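PHOX (Pseudomonas fluorescens, PDB 4A9V) is an alkaline phosphatase that hydrolyses phosphate monoesters, using an iron-calcium cofactor held by a beta-propeller. Local coordinates at residues 122-125 and 130-133; 74-79 and 137-142. One frame throughout, in Å; residues are numbered along the deposited sequence. Where two conformers were deposited one is given.

Contact 1: residues 122-125 and 130-133; sequences IEVQ and QWQF
Q125 and Q132 face each other as an antiparallel hydrogen-bonded pair: Q125 N gives its hydrogen to Q132 O at 2.9 Å (161° at the hydrogen), and Q132 N returns the favour to Q125 O, also at 2.9 Å. One step along, V124 and F133 form a non-hydrogen-bonded pair, where V124 CA leans a C-H on Q132 O at 3.2 Å, giving that carbonyl a second partner.

On the face that carries V124 and F133, V124 CG2 meets the benzo ring of W131 at CE3, 3.7 Å away, the two side chains crossing at about a right angle. The F133 ring is swung along the strand, CG anti to its own backbone N (chi1 171°), which carries CE1 to I122 CB at 3.7 Å and CD1 to the E123 carbonyl. The whole is a beta hairpin, the two last strands of a four-stranded antiparallel sheet, the up-and-down arrangement of a propeller blade.

On the other face the Q125 amide reaches back along its own strand, NE2 donating to E123 OE2 at 2.7 Å from above the carboxylate plane. That carboxylate is steadied from further out: R82 makes a salt bridge with OE2, while S137 bonds to OE1. Beneath V124 and F133 lie L35 and I36 of strand 30-37, from an adjoining sheet.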
# COMPACT_ATOMS: atom_id res chain seq x y z
N ILE A 122 -11.05 -8.67 -10.56
CA ILE A 122 -11.58 -8.59 -11.91
C ILE A 122 -10.83 -9.53 -12.84
O ILE A 122 -9.65 -9.79 -12.66
CB ILE A 122 -11.53 -7.16 -12.47
CG1 ILE A 122 -10.09 -6.66 -12.65
CG2 ILE A 122 -12.35 -6.22 -11.60
CD1 ILE A 122 -10.00 -5.32 -13.34
N GLU A 123 -11.53 -10.02 -13.87
CA GLU A 123 -10.89 -10.68 -14.99
C GLU A 123 -10.55 -9.67 -16.07
O GLU A 123 -11.37 -8.80 -16.40
CB GLU A 123 -11.79 -11.78 -15.55
CG GLU A 123 -11.14 -12.48 -16.74
CD GLU A 123 -11.96 -13.61 -17.33
OE1 GLU A 123 -12.78 -14.21 -16.61
OE2 GLU A 123 -11.64 -14.00 -18.47
N VAL A 124 -9.37 -9.83 -16.65
CA VAL A 124 -9.00 -9.13 -17.87
C VAL A 124 -8.65 -10.14 -18.95
O VAL A 124 -8.18 -11.25 -18.67
CB VAL A 124 -7.84 -8.14 -17.63
CG1 VAL A 124 -8.29 -7.03 -16.69
CG2 VAL A 124 -6.62 -8.84 -17.06
N GLN A 125 -8.91 -9.77 -20.20
CA GLN A 125 -8.64 -10.63 -21.34
C GLN A 125 -7.97 -9.80 -22.40
O GLN A 125 -8.30 -8.63 -22.60
CB GLN A 125 -9.94 -11.22 -21.89
CG GLN A 125 -10.42 -12.49 -21.21
CD GLN A 125 -11.71 -13.03 -21.81
OE1 GLN A 125 -12.13 -12.60 -22.88
NE2 GLN A 125 -12.40 -13.88 -21.05
N GLN A 130 -4.53 -6.01 -26.71
CA GLN A 130 -4.83 -5.08 -25.62
C GLN A 130 -5.64 -5.77 -24.53
O GLN A 130 -6.65 -6.41 -24.80
CB GLN A 130 -5.63 -3.88 -26.15
CG GLN A 130 -5.01 -3.20 -27.36
CD GLN A 130 -4.29 -1.91 -27.01
OE1 GLN A 130 -3.21 -1.94 -26.43
NE2 GLN A 130 -4.91 -0.78 -27.31
N TRP A 131 -5.25 -5.55 -23.28
CA TRP A 131 -5.98 -6.10 -22.15
C TRP A 131 -7.19 -5.25 -21.85
O TRP A 131 -7.09 -4.03 -21.76
CB TRP A 131 -5.05 -6.13 -20.94
CG TRP A 131 -3.95 -7.13 -21.07
CD1 TRP A 131 -2.65 -6.93 -21.51
CD2 TRP A 131 -4.05 -8.57 -20.81
NE1 TRP A 131 -1.96 -8.11 -21.54
CE2 TRP A 131 -2.75 -9.13 -21.12
CE3 TRP A 131 -5.07 -9.41 -20.37
CZ2 TRP A 131 -2.48 -10.48 -20.95
CZ3 TRP A 131 -4.79 -10.76 -20.21
CH2 TRP A 131 -3.53 -11.28 -20.50
N GLN A 132 -8.32 -5.91 -21.60
CA GLN A 132 -9.56 -5.22 -21.26
C GLN A 132 -10.30 -5.97 -20.16
O GLN A 132 -10.26 -7.20 -20.07
CB GLN A 132 -10.47 -5.09 -22.50
CG GLN A 132 -9.84 -4.36 -23.67
CD GLN A 132 -10.74 -4.34 -24.89
OE1 GLN A 132 -10.99 -5.39 -25.49
NE2 GLN A 132 -11.39 -3.21 -25.13
N PHE A 133 -11.05 -5.22 -19.37
CA PHE A 133 -11.92 -5.76 -18.35
C PHE A 133 -13.01 -6.63 -18.97
O PHE A 133 -13.63 -6.25 -19.96
CB PHE A 133 -12.53 -4.59 -17.56
CG PHE A 133 -13.61 -4.99 -16.61
CD1 PHE A 133 -13.37 -5.95 -15.63
CD2 PHE A 133 -14.86 -4.41 -16.68
CE1 PHE A 133 -14.37 -6.31 -14.74
CE2 PHE A 133 -15.86 -4.76 -15.78
CZ PHE A 133 -15.62 -5.74 -14.84

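Contact 2: residues 74-79 and 137-142; sequences FEFPGE and SRYNRR. With EDO (1,2-ethanediol), chain O.
F76 and Y139 meet through different first torsions: F76 sets CG anti to its backbone N (chi1 -158°), whereas Y139 turns CG beside its own N (chi1 -67°), and the two rings arrive from opposite directions. They form an offset edge-to-face pair, with F76 presenting its edge. Its CE2 comes within 3.6 Å of Y139 CE2, and its CZ within 3.7 Å of Y139 OH. The planes stand at 80° and the centroids lie 5.4 Å apart. No hydrogen bond crosses between 74-79 and 137-142, and the rings alone bridge backbones whose nearest CA atoms, those of F76 and Y139, are 11.1 Å apart.

Each ring stands on a turn. F76 begins a type II turn, closed by E79 N to F76 O, with G78 at a positive phi where a side chain would run into the preceding carbonyl. Y139 sits within a type I turn from S137 to N140, and S137 OG accepts from Y139 N at 3.1 Å to make an ST turn. R138 CG lies against one face of the Y139 ring near its rim. With an alanine in place of Y139, the edge of F76 would probably lose its aromatic mate and a gap open beside R82.

Behind F76, 1,2-ethanediol, probably from the crystallisation liquor, takes a nearly straight bond from E75 N to its O1 (2.8 Å). R82, in strand 82-89 next to 68-76, makes a cation-pi contact with F76 and also touches Y139. Strands 82-89 and 118-127 lie between the two outermost strands of the sheet, which the rings span across one face.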
# COMPACT_ATOMS: atom_id res chain seq x y z
N PHE A 74 -2.54 -11.85 -11.68
CA PHE A 74 -2.33 -13.29 -11.60
C PHE A 74 -2.56 -13.89 -12.98
O PHE A 74 -3.65 -13.82 -13.53
CB PHE A 74 -3.32 -13.91 -10.61
CG PHE A 74 -3.11 -13.48 -9.19
CD1 PHE A 74 -3.62 -12.27 -8.73
CD2 PHE A 74 -2.38 -14.27 -8.31
CE1 PHE A 74 -3.38 -11.86 -7.43
CE2 PHE A 74 -2.14 -13.86 -7.01
CZ PHE A 74 -2.64 -12.65 -6.57
N GLU A 75 -1.52 -14.51 -13.53
CA GLU A 75 -1.62 -15.35 -14.73
C GLU A 75 -2.76 -16.34 -14.58
O GLU A 75 -2.86 -16.97 -13.55
CB GLU A 75 -0.33 -16.14 -14.91
CG GLU A 75 0.87 -15.30 -15.33
CD GLU A 75 2.19 -16.00 -15.09
OE1 GLU A 75 2.52 -16.93 -15.87
OE2 GLU A 75 2.90 -15.62 -14.14
N PHE A 76 -3.57 -16.53 -15.62
CA PHE A 76 -4.63 -17.51 -15.56
C PHE A 76 -4.10 -18.86 -16.04
O PHE A 76 -3.67 -18.98 -17.17
CB PHE A 76 -5.80 -17.05 -16.43
CG PHE A 76 -7.11 -17.68 -16.06
CD1 PHE A 76 -7.38 -18.98 -16.44
CD2 PHE A 76 -8.02 -17.00 -15.28
CE1 PHE A 76 -8.55 -19.60 -16.04
CE2 PHE A 76 -9.21 -17.60 -14.89
CZ PHE A 76 -9.48 -18.90 -15.29
N PRO A 77 -4.04 -19.86 -15.15
CA PRO A 77 -3.46 -21.14 -15.56
C PRO A 77 -4.13 -21.69 -16.82
O PRO A 77 -5.35 -21.74 -16.91
CB PRO A 77 -3.71 -22.04 -14.35
CG PRO A 77 -3.74 -21.09 -13.19
CD PRO A 77 -4.44 -19.88 -13.73
N GLY A 78 -3.31 -22.04 -17.82
CA GLY A 78 -3.82 -22.60 -19.05
C GLY A 78 -4.25 -21.62 -20.13
O GLY A 78 -4.66 -22.05 -21.21
N GLU A 79 -4.22 -20.32 -19.84
CA GLU A 79 -4.81 -19.32 -20.73
C GLU A 79 -3.96 -18.05 -20.78
O GLU A 79 -4.18 -17.16 -19.96
CB GLU A 79 -6.23 -18.97 -20.27
CG GLU A 79 -7.15 -20.16 -20.09
CD GLU A 79 -7.69 -20.69 -21.41
OE1 GLU A 79 -7.51 -20.00 -22.43
OE2 GLU A 79 -8.23 -21.81 -21.43
N SER A 137 -17.58 -11.85 -15.69
CA SER A 137 -16.75 -13.02 -15.37
C SER A 137 -17.19 -13.62 -14.05
O SER A 137 -17.42 -12.89 -13.08
CB SER A 137 -15.29 -12.62 -15.29
OG SER A 137 -14.52 -13.68 -14.75
N ARG A 138 -17.12 -14.94 -13.94
CA ARG A 138 -17.43 -15.62 -12.70
C ARG A 138 -16.41 -15.31 -11.59
O ARG A 138 -16.70 -15.51 -10.41
CB ARG A 138 -17.53 -17.12 -12.92
CG ARG A 138 -16.19 -17.83 -13.04
CD ARG A 138 -16.34 -19.34 -13.00
NE ARG A 138 -16.76 -19.83 -11.69
CZ ARG A 138 -15.93 -20.34 -10.78
NH1 ARG A 138 -14.67 -20.63 -11.10
NH2 ARG A 138 -16.40 -20.74 -9.60
N TYR A 139 -15.25 -14.77 -11.97
CA TYR A 139 -14.22 -14.43 -10.99
C TYR A 139 -14.38 -13.03 -10.41
O TYR A 139 -13.73 -12.68 -9.44
CB TYR A 139 -12.84 -14.59 -11.62
CG TYR A 139 -12.51 -16.03 -11.96
CD1 TYR A 139 -12.12 -16.91 -10.96
CD2 TYR A 139 -12.72 -16.54 -13.23
CE1 TYR A 139 -11.88 -18.24 -11.24
CE2 TYR A 139 -12.54 -17.88 -13.51
CZ TYR A 139 -12.10 -18.72 -12.51
OH TYR A 139 -11.91 -20.06 -12.77
N ASN A 140 -15.18 -12.18 -11.06
CA ASN A 140 -15.30 -10.81 -10.60
C ASN A 140 -15.95 -10.80 -9.22
O ASN A 140 -16.94 -11.49 -8.99
CB ASN A 140 -16.15 -9.98 -11.56
CG ASN A 140 -15.47 -9.74 -12.89
OD1 ASN A 140 -14.28 -10.04 -13.08
ND2 ASN A 140 -16.21 -9.14 -13.81
N ARG A 141 -15.45 -9.94 -8.33
CA ARG A 141 -15.90 -9.98 -6.95
C ARG A 141 -15.57 -8.68 -6.26
O ARG A 141 -14.47 -8.15 -6.42
CB ARG A 141 -15.21 -11.14 -6.24
CG ARG A 141 -15.70 -11.36 -4.83
CD ARG A 141 -14.92 -12.47 -4.17
NE ARG A 141 -15.45 -12.72 -2.84
CZ ARG A 141 -15.05 -13.69 -2.04
NH1 ARG A 141 -13.97 -14.40 -2.34
NH2 ARG A 141 -15.70 -13.88 -0.90
N ARG A 142 -16.48 -8.21 -5.42
CA ARG A 142 -16.17 -7.21 -4.40
C ARG A 142 -16.03 -7.87 -3.03
O ARG A 142 -16.92 -8.59 -2.58
CB ARG A 142 -17.24 -6.12 -4.33
CG ARG A 142 -17.22 -5.14 -5.48
CD ARG A 142 -15.87 -4.47 -5.70
NE ARG A 142 -15.22 -4.02 -4.47
CZ ARG A 142 -15.71 -3.07 -3.68
NH1 ARG A 142 -16.69 -2.29 -4.09
NH2 ARG A 142 -15.20 -2.89 -2.46
C1 EDO O . 0.86 -15.85 -11.88
O1 EDO O . 0.97 -14.39 -12.36
C2 EDO O . 0.51 -15.85 -10.39
O2 EDO O . -0.30 -17.00 -10.08

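Contact 1 is partly buried and holds neighbouring strands 118-127 and 130-144 together by paired backbone bonds, with apolar side chains on one face and glutamines on the other. Contact 2 lies at the surface and joins 130-144 to the far edge strand 68-76 by aromatic side chains alone. Strand 130-144 serves both, and contact 1 is nested within the chain loop that contact 2 closes. Their centres are 10 Å apart and they touch: N140 OD1 lies 2.9 Å from E123 N, a probable hydrogen bond that, together with the serine at the start of the same turn, ties 137-140 to strand 118-127. Both lie away from the metal cofactor.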